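Local atomic coordinates of uncharacterized protein (Parabacteroides distasonis, PDB entry 3LM3), a protein that is of unknown function but is possibly a glycoside hydrolase or deacetylase acting on carbohydrates. Residues P33-L42 and G111-R122; G75-D83 and E126-M137. All blocks are in the same frame, centred on the assembly; numbering follows the deposited sequence. Where two conformers were deposited one is given.

Contact 1: residues P33-L42 and G111-R122; sequences PWEVSRDVKL and GYFPAMYLPRER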
loop_
_atom_site.group_PDB
_atom_site.type_symbol
_atom_site.label_atom_id
_atom_site.label_comp_id
_atom_site.label_asym_id
_atom_site.label_seq_id
_atom_site.Cartn_x
_atom_site.Cartn_y
_atom_site.Cartn_z
ATOM N N PRO A 33 -11.742 2.763 14.637
ATOM C CA PRO A 33 -11.100 2.867 13.342
ATOM C C PRO A 33 -9.603 3.093 13.307
ATOM O O PRO A 33 -8.933 2.538 12.438
ATOM C CB PRO A 33 -11.821 4.043 12.665
ATOM C CG PRO A 33 -13.149 4.056 13.285
ATOM C CD PRO A 33 -12.917 3.654 14.722
ATOM N N TRP A 34 -9.081 3.897 14.231
ATOM C CA TRP A 34 -7.688 4.369 14.158
ATOM C C TRP A 34 -6.996 4.149 15.499
ATOM O O TRP A 34 -6.460 5.087 16.130
ATOM C CB TRP A 34 -7.643 5.863 13.795
ATOM C CG TRP A 34 -8.227 6.248 12.449
ATOM C CD1 TRP A 34 -8.449 5.448 11.385
ATOM C CD2 TRP A 34 -8.644 7.570 12.053
ATOM N NE1 TRP A 34 -8.985 6.188 10.329
ATOM C CE2 TRP A 34 -9.104 7.488 10.723
ATOM C CE3 TRP A 34 -8.652 8.813 12.694
ATOM C CZ2 TRP A 34 -9.588 8.597 10.021
ATOM C CZ3 TRP A 34 -9.141 9.924 11.989
ATOM C CH2 TRP A 34 -9.590 9.800 10.670
ATOM N N GLU A 35 -7.028 2.916 15.975
ATOM C CA GLU A 35 -6.450 2.585 17.278
ATOM C C GLU A 35 -5.016 2.091 17.067
ATOM O O GLU A 35 -4.743 0.913 16.827
ATOM C CB GLU A 35 -7.328 1.656 18.112
ATOM C CG GLU A 35 -7.758 0.359 17.389
ATOM C CD GLU A 35 -8.813 -0.427 18.116
ATOM O OE1 GLU A 35 -9.403 0.072 19.126
ATOM O OE2 GLU A 35 -9.043 -1.581 17.705
ATOM N N VAL A 36 -4.089 3.033 17.172
ATOM C CA VAL A 36 -2.665 2.739 16.982
ATOM C C VAL A 36 -2.050 2.074 18.197
ATOM O O VAL A 36 -0.988 1.452 18.094
ATOM C CB VAL A 36 -1.888 4.034 16.667
ATOM C CG1 VAL A 36 -2.339 4.651 15.316
ATOM C CG2 VAL A 36 -1.973 5.071 17.772
ATOM N N SER A 37 -2.715 2.158 19.348
ATOM C CA SER A 37 -2.300 1.426 20.537
ATOM C C SER A 37 -3.532 1.071 21.353
ATOM O O SER A 37 -4.656 1.284 20.900
ATOM C CB SER A 37 -1.266 2.230 21.334
ATOM O OG SER A 37 -0.719 1.444 22.373
ATOM N N ARG A 38 -3.341 0.537 22.548
ATOM C CA ARG A 38 -4.482 0.151 23.364
ATOM C C ARG A 38 -5.332 1.356 23.781
ATOM O O ARG A 38 -6.561 1.329 23.699
ATOM C CB ARG A 38 -4.016 -0.574 24.622
ATOM C CG ARG A 38 -3.374 -1.899 24.338
ATOM C CD ARG A 38 -2.874 -2.581 25.607
ATOM N NE ARG A 38 -2.295 -3.912 25.345
ATOM C CZ ARG A 38 -0.994 -4.171 25.140
ATOM N NH1 ARG A 38 -0.090 -3.186 25.153
ATOM N NH2 ARG A 38 -0.586 -5.417 24.928
ATOM N N ASP A 39 -4.656 2.404 24.235
ATOM C CA ASP A 39 -5.324 3.606 24.781
ATOM C C ASP A 39 -5.300 4.790 23.815
ATOM O O ASP A 39 -5.789 5.868 24.140
ATOM C CB ASP A 39 -4.672 3.990 26.122
ATOM C CG ASP A 39 -3.187 4.380 25.974
ATOM O OD1 ASP A 39 -2.444 3.740 25.214
ATOM O OD2 ASP A 39 -2.750 5.367 26.605
ATOM N N VAL A 40 -4.711 4.644 22.635
ATOM C CA VAL A 40 -4.595 5.736 21.689
ATOM C C VAL A 40 -5.528 5.431 20.538
ATOM O O VAL A 40 -5.153 4.749 19.582
ATOM C CB VAL A 40 -3.140 5.957 21.207
ATOM C CG1 VAL A 40 -3.051 7.163 20.268
ATOM C CG2 VAL A 40 -2.206 6.128 22.422
ATOM N N LYS A 41 -6.754 5.918 20.681
ATOM C CA LYS A 41 -7.843 5.686 19.753
ATOM C C LYS A 41 -8.114 6.996 19.075
ATOM O O LYS A 41 -8.745 7.879 19.652
ATOM C CB LYS A 41 -9.061 5.167 20.491
ATOM C CG LYS A 41 -8.887 3.831 21.138
ATOM C CD LYS A 41 -10.119 3.502 21.981
ATOM C CE LYS A 41 -10.154 2.079 22.383
ATOM N NZ LYS A 41 -11.316 1.820 23.284
ATOM N N LEU A 42 -7.585 7.180 17.884
ATOM C CA LEU A 42 -7.595 8.506 17.265
ATOM C C LEU A 42 -8.968 8.864 16.651
ATOM O O LEU A 42 -9.229 10.019 16.323
ATOM C CB LEU A 42 -6.466 8.634 16.241
ATOM C CG LEU A 42 -5.048 8.278 16.737
ATOM C CD1 LEU A 42 -4.107 8.086 15.534
ATOM C CD2 LEU A 42 -4.569 9.360 17.690
ATOM N N GLY A 111 -3.577 0.206 13.396
ATOM C CA GLY A 111 -4.421 1.412 13.283
ATOM C C GLY A 111 -3.960 2.492 12.334
ATOM O O GLY A 111 -4.280 3.667 12.530
ATOM N N TYR A 112 -3.223 2.081 11.322
ATOM C CA TYR A 112 -2.748 2.878 10.178
ATOM C C TYR A 112 -1.621 3.856 10.454
ATOM O O TYR A 112 -0.735 4.012 9.609
ATOM C CB TYR A 112 -3.890 3.668 9.518
ATOM C CG TYR A 112 -5.117 2.926 9.066
ATOM C CD1 TYR A 112 -5.165 2.260 7.864
ATOM C CD2 TYR A 112 -6.257 2.918 9.853
ATOM C CE1 TYR A 112 -6.366 1.622 7.443
ATOM C CE2 TYR A 112 -7.432 2.310 9.445
ATOM C CZ TYR A 112 -7.474 1.692 8.243
ATOM O OH TYR A 112 -8.676 1.138 7.838
ATOM N N PHE A 113 -1.681 4.532 11.602
ATOM C CA PHE A 113 -0.863 5.714 11.878
ATOM C C PHE A 113 0.114 5.597 13.056
ATOM O O PHE A 113 0.417 6.596 13.705
ATOM C CB PHE A 113 -1.794 6.916 12.115
ATOM C CG PHE A 113 -2.819 7.125 11.040
ATOM C CD1 PHE A 113 -2.442 7.393 9.733
ATOM C CD2 PHE A 113 -4.173 7.004 11.343
ATOM C CE1 PHE A 113 -3.412 7.548 8.739
ATOM C CE2 PHE A 113 -5.136 7.181 10.366
ATOM C CZ PHE A 113 -4.752 7.441 9.073
ATOM N N PRO A 114 0.669 4.398 13.348
ATOM C CA PRO A 114 1.373 4.316 14.635
ATOM C C PRO A 114 2.589 5.234 14.780
ATOM O O PRO A 114 2.769 5.847 15.861
ATOM C CB PRO A 114 1.761 2.834 14.723
ATOM C CG PRO A 114 1.776 2.355 13.371
ATOM C CD PRO A 114 0.690 3.108 12.642
ATOM N N ALA A 115 3.393 5.358 13.742
ATOM C CA ALA A 115 4.647 6.142 13.884
ATOM C C ALA A 115 4.358 7.626 14.035
ATOM O O ALA A 115 5.207 8.372 14.461
ATOM C CB ALA A 115 5.550 5.930 12.750
HETATM N N MSE A 116 3.168 8.066 13.670
HETATM C CA MSE A 116 2.779 9.480 13.834
HETATM C C MSE A 116 2.558 9.861 15.257
HETATM O O MSE A 116 2.718 11.038 15.630
HETATM C CB MSE A 116 1.432 9.774 13.198
HETATM C CG MSE A 116 1.382 9.812 11.750
HETATM SE SE MSE A 116 -0.401 10.545 11.299
HETATM C CE MSE A 116 -0.154 10.296 9.419
ATOM N N TYR A 117 2.153 8.889 16.081
ATOM C CA TYR A 117 1.696 9.148 17.421
ATOM C C TYR A 117 2.463 8.502 18.549
ATOM O O TYR A 117 2.270 8.866 19.699
ATOM C CB TYR A 117 0.206 8.753 17.554
ATOM C CG TYR A 117 -0.721 9.671 16.812
ATOM C CD1 TYR A 117 -0.995 9.501 15.470
ATOM C CD2 TYR A 117 -1.307 10.744 17.474
ATOM C CE1 TYR A 117 -1.839 10.366 14.791
ATOM C CE2 TYR A 117 -2.156 11.613 16.795
ATOM C CZ TYR A 117 -2.405 11.413 15.463
ATOM O OH TYR A 117 -3.259 12.276 14.807
ATOM N N LEU A 118 3.342 7.548 18.248
ATOM C CA LEU A 118 3.973 6.754 19.291
ATOM C C LEU A 118 5.468 6.829 19.083
ATOM O O LEU A 118 5.923 6.844 17.930
ATOM C CB LEU A 118 3.531 5.303 19.204
ATOM C CG LEU A 118 2.017 5.022 19.219
ATOM C CD1 LEU A 118 1.756 3.546 18.876
ATOM C CD2 LEU A 118 1.345 5.439 20.519
ATOM N N PRO A 119 6.244 6.892 20.183
ATOM C CA PRO A 119 7.679 6.822 20.047
ATOM C C PRO A 119 8.109 5.510 19.389
ATOM O O PRO A 119 7.455 4.470 19.540
ATOM C CB PRO A 119 8.192 6.898 21.486
ATOM C CG PRO A 119 7.051 7.144 22.351
ATOM C CD PRO A 119 5.794 7.022 21.575
ATOM N N ARG A 120 9.227 5.565 18.690
ATOM C CA ARG A 120 9.763 4.385 17.995
ATOM C C ARG A 120 9.856 3.170 18.909
ATOM O O ARG A 120 9.438 2.077 18.514
ATOM C CB ARG A 120 11.132 4.733 17.380
ATOM C CG ARG A 120 11.062 5.693 16.217
ATOM C CD ARG A 120 12.394 6.309 15.910
ATOM N NE ARG A 120 12.338 7.052 14.653
ATOM C CZ ARG A 120 11.915 8.308 14.504
ATOM N NH1 ARG A 120 11.482 9.034 15.542
ATOM N NH2 ARG A 120 11.870 8.833 13.302
ATOM N N GLU A 121 10.384 3.352 20.114
ATOM C CA GLU A 121 10.571 2.232 21.038
ATOM C C GLU A 121 9.243 1.611 21.443
ATOM O O GLU A 121 9.173 0.403 21.657
ATOM C CB GLU A 121 11.339 2.660 22.298
ATOM C CG GLU A 121 12.809 2.983 22.063
ATOM N N ARG A 122 8.195 2.423 21.564
ATOM C CA ARG A 122 6.875 1.915 21.893
ATOM C C ARG A 122 6.272 1.100 20.744
ATOM O O ARG A 122 5.685 0.045 20.978
ATOM C CB ARG A 122 5.939 3.063 22.286
ATOM C CG ARG A 122 4.509 2.584 22.566
ATOM C CD ARG A 122 3.719 3.650 23.262
ATOM N NE ARG A 122 2.352 3.214 23.465
ATOM C CZ ARG A 122 1.412 3.957 24.043
ATOM N NH1 ARG A 122 1.699 5.183 24.472
ATOM N NH2 ARG A 122 0.198 3.464 24.224
HETATM O O HOH W 1 -0.369 6.358 26.084
#
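Val-36 is the residue of 33-42 most deeply covered by 111-122. Its CG1 branch lies 3.5 Å from Gly-111 O and also meets the backbone of Phe-113, while CG2 reaches Leu-118 CD1. The chains come within 4.3 Å, Val-36 CA to Gly-111 CA; a CB built on Gly-111 would clash at 2.4 Å from Glu-35 C. Leu-42 straddles one face of the Tyr-117 ring; its CD2 stands 3.6 Å from the ring centroid, 18° off the normal, a CH-pi contact. Beside it the edge of Phe-113 points at the face of Trp-34, giving a T-shaped pair. At the other end Arg-122, its chain extended from CG to NE, forms a salt bridge from NH2 to the syn lone pair of Asp-39 OD1, 2.8 Å, in the guanidinium plane; NH2 also donates to Ser-37 OG, 24° out of that plane. A water joins Asp-39 OD2 to Arg-122 NH1. Glu-126 OE1 is hydrogen-bonded to Ser-37 OG, and its OE2 salt-bridges Arg-122 NE. With Tyr-112, Trp-34 and Phe-113 form an aromatic cluster in loops after the C-terminal ends of parallel strands 21-29 and 105-108, where glycoside hydrolase/deacetylase clan enzymes usually have their active site; none is established here.

Contact 2: residues G75-D83 and E126-M137; sequences GFTMNALED and EMSEAIEIISKM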
loop_
_atom_site.group_PDB
_atom_site.type_symbol
_atom_site.label_atom_id
_atom_site.label_comp_id
_atom_site.label_asym_id
_atom_site.label_seq_id
_atom_site.Cartn_x
_atom_site.Cartn_y
_atom_site.Cartn_z
ATOM N N GLY A 75 -5.298 -8.814 9.362
ATOM C CA GLY A 75 -4.566 -7.890 10.187
ATOM C C GLY A 75 -5.422 -7.395 11.334
ATOM O O GLY A 75 -6.521 -6.874 11.111
ATOM N N PHE A 76 -4.929 -7.540 12.570
ATOM C CA PHE A 76 -5.673 -7.168 13.778
ATOM C C PHE A 76 -5.016 -6.005 14.502
ATOM O O PHE A 76 -3.804 -5.998 14.706
ATOM C CB PHE A 76 -5.655 -8.322 14.784
ATOM C CG PHE A 76 -6.515 -9.518 14.418
ATOM C CD1 PHE A 76 -6.141 -10.420 13.445
ATOM C CD2 PHE A 76 -7.687 -9.737 15.098
ATOM C CE1 PHE A 76 -6.956 -11.524 13.156
ATOM C CE2 PHE A 76 -8.508 -10.829 14.800
ATOM C CZ PHE A 76 -8.141 -11.695 13.835
ATOM N N THR A 77 -5.818 -5.065 14.995
ATOM C CA THR A 77 -5.307 -4.097 15.951
ATOM C C THR A 77 -5.045 -4.772 17.316
ATOM O O THR A 77 -5.499 -5.882 17.568
ATOM C CB THR A 77 -6.294 -2.989 16.193
ATOM O OG1 THR A 77 -7.472 -3.535 16.814
ATOM C CG2 THR A 77 -6.620 -2.272 14.907
HETATM N N MSE A 78 -4.334 -4.083 18.203
HETATM C CA MSE A 78 -4.052 -4.669 19.506
HETATM C C MSE A 78 -5.328 -4.942 20.248
HETATM O O MSE A 78 -5.491 -6.009 20.845
HETATM C CB MSE A 78 -3.125 -3.793 20.346
HETATM C CG MSE A 78 -2.703 -4.493 21.622
HETATM SE SE MSE A 78 -1.412 -5.912 21.317
HETATM C CE MSE A 78 0.156 -4.754 21.093
ATOM N N ASN A 79 -6.242 -3.986 20.213
ATOM C CA ASN A 79 -7.496 -4.177 20.948
ATOM C C ASN A 79 -8.322 -5.327 20.371
ATOM O O ASN A 79 -8.955 -6.067 21.130
ATOM C CB ASN A 79 -8.284 -2.862 20.998
ATOM C CG ASN A 79 -7.621 -1.822 21.899
ATOM O OD1 ASN A 79 -6.861 -2.181 22.806
ATOM N ND2 ASN A 79 -7.846 -0.547 21.612
ATOM N N ALA A 80 -8.276 -5.540 19.046
ATOM C CA ALA A 80 -8.987 -6.682 18.461
ATOM C C ALA A 80 -8.321 -8.008 18.835
ATOM O O ALA A 80 -8.994 -9.040 18.979
ATOM C CB ALA A 80 -9.092 -6.547 16.975
ATOM N N LEU A 81 -6.987 -8.016 18.966
ATOM C CA LEU A 81 -6.285 -9.227 19.413
ATOM C C LEU A 81 -6.627 -9.611 20.835
ATOM O O LEU A 81 -6.694 -10.787 21.170
ATOM C CB LEU A 81 -4.759 -9.060 19.364
ATOM C CG LEU A 81 -4.151 -9.100 17.984
ATOM C CD1 LEU A 81 -2.648 -8.782 18.120
ATOM C CD2 LEU A 81 -4.451 -10.440 17.288
ATOM N N GLU A 82 -6.824 -8.604 21.684
ATOM C CA GLU A 82 -6.966 -8.833 23.130
ATOM C C GLU A 82 -8.385 -8.877 23.651
ATOM O O GLU A 82 -8.598 -9.361 24.778
ATOM C CB GLU A 82 -6.173 -7.769 23.884
ATOM C CG GLU A 82 -4.675 -7.924 23.761
ATOM C CD GLU A 82 -3.894 -6.905 24.574
ATOM O OE1 GLU A 82 -4.343 -5.745 24.710
ATOM O OE2 GLU A 82 -2.795 -7.268 25.051
ATOM N N ASP A 83 -9.354 -8.434 22.860
ATOM C CA ASP A 83 -10.711 -8.285 23.366
ATOM C C ASP A 83 -11.316 -9.638 23.721
ATOM O O ASP A 83 -11.318 -10.555 22.907
ATOM C CB ASP A 83 -11.579 -7.591 22.337
ATOM C CG ASP A 83 -12.803 -6.973 22.965
ATOM O OD1 ASP A 83 -13.774 -7.697 23.262
ATOM O OD2 ASP A 83 -12.760 -5.750 23.238
ATOM N N GLU A 126 5.338 -2.845 21.151
ATOM C CA GLU A 126 3.980 -3.313 20.939
ATOM C C GLU A 126 3.882 -4.249 19.742
ATOM O O GLU A 126 3.125 -5.219 19.791
ATOM C CB GLU A 126 3.013 -2.121 20.853
ATOM C CG GLU A 126 2.958 -1.397 22.210
ATOM C CD GLU A 126 1.952 -0.272 22.302
ATOM O OE1 GLU A 126 1.233 -0.023 21.315
ATOM O OE2 GLU A 126 1.897 0.356 23.390
HETATM N N MSE A 127 4.671 -4.037 18.695
HETATM C CA MSE A 127 4.755 -5.026 17.631
HETATM C C MSE A 127 5.193 -6.370 18.194
HETATM O O MSE A 127 4.600 -7.403 17.841
HETATM C CB MSE A 127 5.704 -4.589 16.499
HETATM C CG MSE A 127 5.195 -3.462 15.651
HETATM SE SE MSE A 127 6.196 -3.121 14.038
HETATM C CE MSE A 127 7.929 -2.829 14.857
ATOM N N SER A 128 6.222 -6.392 19.040
ATOM C CA SER A 128 6.645 -7.641 19.655
ATOM C C SER A 128 5.542 -8.292 20.483
ATOM O O SER A 128 5.354 -9.522 20.440
ATOM C CB SER A 128 7.897 -7.409 20.475
ATOM O OG SER A 128 8.983 -7.129 19.602
ATOM N N GLU A 129 4.798 -7.487 21.233
ATOM C CA GLU A 129 3.685 -8.024 22.025
ATOM C C GLU A 129 2.619 -8.661 21.143
ATOM O O GLU A 129 2.090 -9.743 21.453
ATOM C CB GLU A 129 3.042 -6.901 22.865
ATOM C CG GLU A 129 3.884 -6.444 24.041
ATOM C CD GLU A 129 3.333 -5.220 24.769
ATOM O OE1 GLU A 129 2.310 -4.627 24.323
ATOM O OE2 GLU A 129 3.983 -4.811 25.757
ATOM N N ALA A 130 2.264 -7.988 20.063
ATOM C CA ALA A 130 1.269 -8.528 19.127
ATOM C C ALA A 130 1.733 -9.801 18.451
ATOM O O ALA A 130 0.953 -10.746 18.307
ATOM C CB ALA A 130 0.929 -7.466 18.048
ATOM N N ILE A 131 2.994 -9.839 18.037
ATOM C CA ILE A 131 3.554 -11.036 17.401
ATOM C C ILE A 131 3.461 -12.227 18.356
ATOM O O ILE A 131 3.077 -13.323 17.954
ATOM C CB ILE A 131 4.998 -10.823 16.946
ATOM C CG1 ILE A 131 5.069 -9.846 15.768
ATOM C CG2 ILE A 131 5.664 -12.160 16.537
ATOM C CD1 ILE A 131 6.426 -9.213 15.598
ATOM N N GLU A 132 3.745 -12.021 19.641
ATOM C CA GLU A 132 3.674 -13.097 20.639
ATOM C C GLU A 132 2.242 -13.595 20.800
ATOM O O GLU A 132 1.990 -14.792 20.825
ATOM C CB GLU A 132 4.208 -12.610 21.973
ATOM C CG GLU A 132 4.276 -13.686 23.037
ATOM C CD GLU A 132 5.235 -14.812 22.695
ATOM O OE1 GLU A 132 6.166 -14.604 21.890
ATOM O OE2 GLU A 132 5.057 -15.910 23.253
ATOM N N ILE A 133 1.284 -12.664 20.899
ATOM C CA ILE A 133 -0.131 -13.022 21.001
ATOM C C ILE A 133 -0.571 -13.855 19.810
ATOM O O ILE A 133 -1.244 -14.881 19.932
ATOM C CB ILE A 133 -1.040 -11.772 21.160
ATOM C CG1 ILE A 133 -0.818 -11.110 22.528
ATOM C CG2 ILE A 133 -2.509 -12.159 20.944
ATOM C CD1 ILE A 133 -1.281 -9.664 22.541
ATOM N N ILE A 134 -0.170 -13.423 18.631
ATOM C CA ILE A 134 -0.547 -14.103 17.384
ATOM C C ILE A 134 0.088 -15.496 17.285
ATOM O O ILE A 134 -0.579 -16.466 16.889
ATOM C CB ILE A 134 -0.202 -13.212 16.155
ATOM C CG1 ILE A 134 -1.201 -12.061 16.119
ATOM C CG2 ILE A 134 -0.289 -13.998 14.838
ATOM C CD1 ILE A 134 -0.789 -10.948 15.194
ATOM N N SER A 135 1.366 -15.597 17.638
ATOM C CA SER A 135 2.044 -16.886 17.619
ATOM C C SER A 135 1.328 -17.878 18.516
ATOM O O SER A 135 1.122 -19.042 18.120
ATOM C CB SER A 135 3.502 -16.712 18.069
ATOM O OG SER A 135 4.235 -17.868 17.764
ATOM N N LYS A 136 0.921 -17.426 19.691
ATOM C CA LYS A 136 0.232 -18.307 20.633
ATOM C C LYS A 136 -1.171 -18.634 20.179
ATOM O O LYS A 136 -1.643 -19.752 20.362
ATOM C CB LYS A 136 0.234 -17.720 22.037
ATOM C CG LYS A 136 1.601 -17.818 22.737
HETATM N N MSE A 137 -1.844 -17.674 19.546
HETATM C CA MSE A 137 -3.208 -17.797 18.996
HETATM C C MSE A 137 -3.254 -18.885 17.934
HETATM O O MSE A 137 -4.114 -19.760 17.922
HETATM C CB MSE A 137 -3.618 -16.423 18.385
HETATM C CG MSE A 137 -4.956 -16.310 17.662
HETATM SE SE MSE A 137 -5.190 -14.513 16.890
HETATM C CE MSE A 137 -6.239 -15.011 15.326
#
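Leu-81 and Met-78, one turn apart on helix 78-82, enter helix 126-137 as knobs into holes. The short axes approach to 10.7 Å and run in the same N-to-C sense, inclined at 31°. Leu-81 fills the hole formed by Ala-130, Ile-133, Ile-134 and Met-137: its CD1 touches Ala-130 CB at 3.8 Å, CD2 meets Ile-134 CG1 at the same distance, and CB rests near Ile-133 CG2. With Leu-81 cut back to an alanine, the hole between Ala-130 and Ile-134 would probably be left unfilled, since both methyl branches are gone. Met-78, a selenomethionine, sits among Glu-126, Glu-129, Ala-130 and Ile-133; turns at chi2 (73°) and chi3 (78°) bend its end toward helix 126-137, bringing CE to 3.3 Å from Glu-126 O and SE to 3.9 Å from Ile-133 CD1.

Towards solvent the packing thins. Glu-82 is exposed and meets this helix mainly at Ile-133, with OE2 3.8 Å from Ile-133 CD1; its carboxylate instead pairs with Arg-38, which also bridges to Glu-129. No hydrogen bond crosses between the two segments, so their direct contact is by apolar packing, with Arg-38 as a polar link from outside. The far end is loose too: Met-137 has two conformers, so its Met-aromatic contact with Phe-76, SE 5.2 Å from the ring centroid, is long and doubtful. Several of these side chains also reach strand 105-108, Met-78 and Ala-130 at Tyr-108, Ile-134 and Met-137 at Val-106, and helix 86-102 adds Val-95 against Phe-76 and Val-96 against Met-137.

The segments alternate along the chain, 33-42, 75-83, 111-122 and then 126-137, so the two contacts cross in sequence, and their centres lie 14 Å apart on the same side of the chain's centre. Both use helix 120-138: contact 1 takes its first turn, contact 2 most of the remainder. The strands leading into them, 21-29, 73-76 and 105-108, are neighbours in one parallel sheet. Polar links join the contacts directly: Glu-35 OE2 is hydrogen-bonded to Thr-77 OG1, the N-cap of helix 78-82, and Arg-38 reaches across from the same loop. The loop after strand 21-29, at the C-terminal end of the sheet, is thereby joined to the helices packed on its outside.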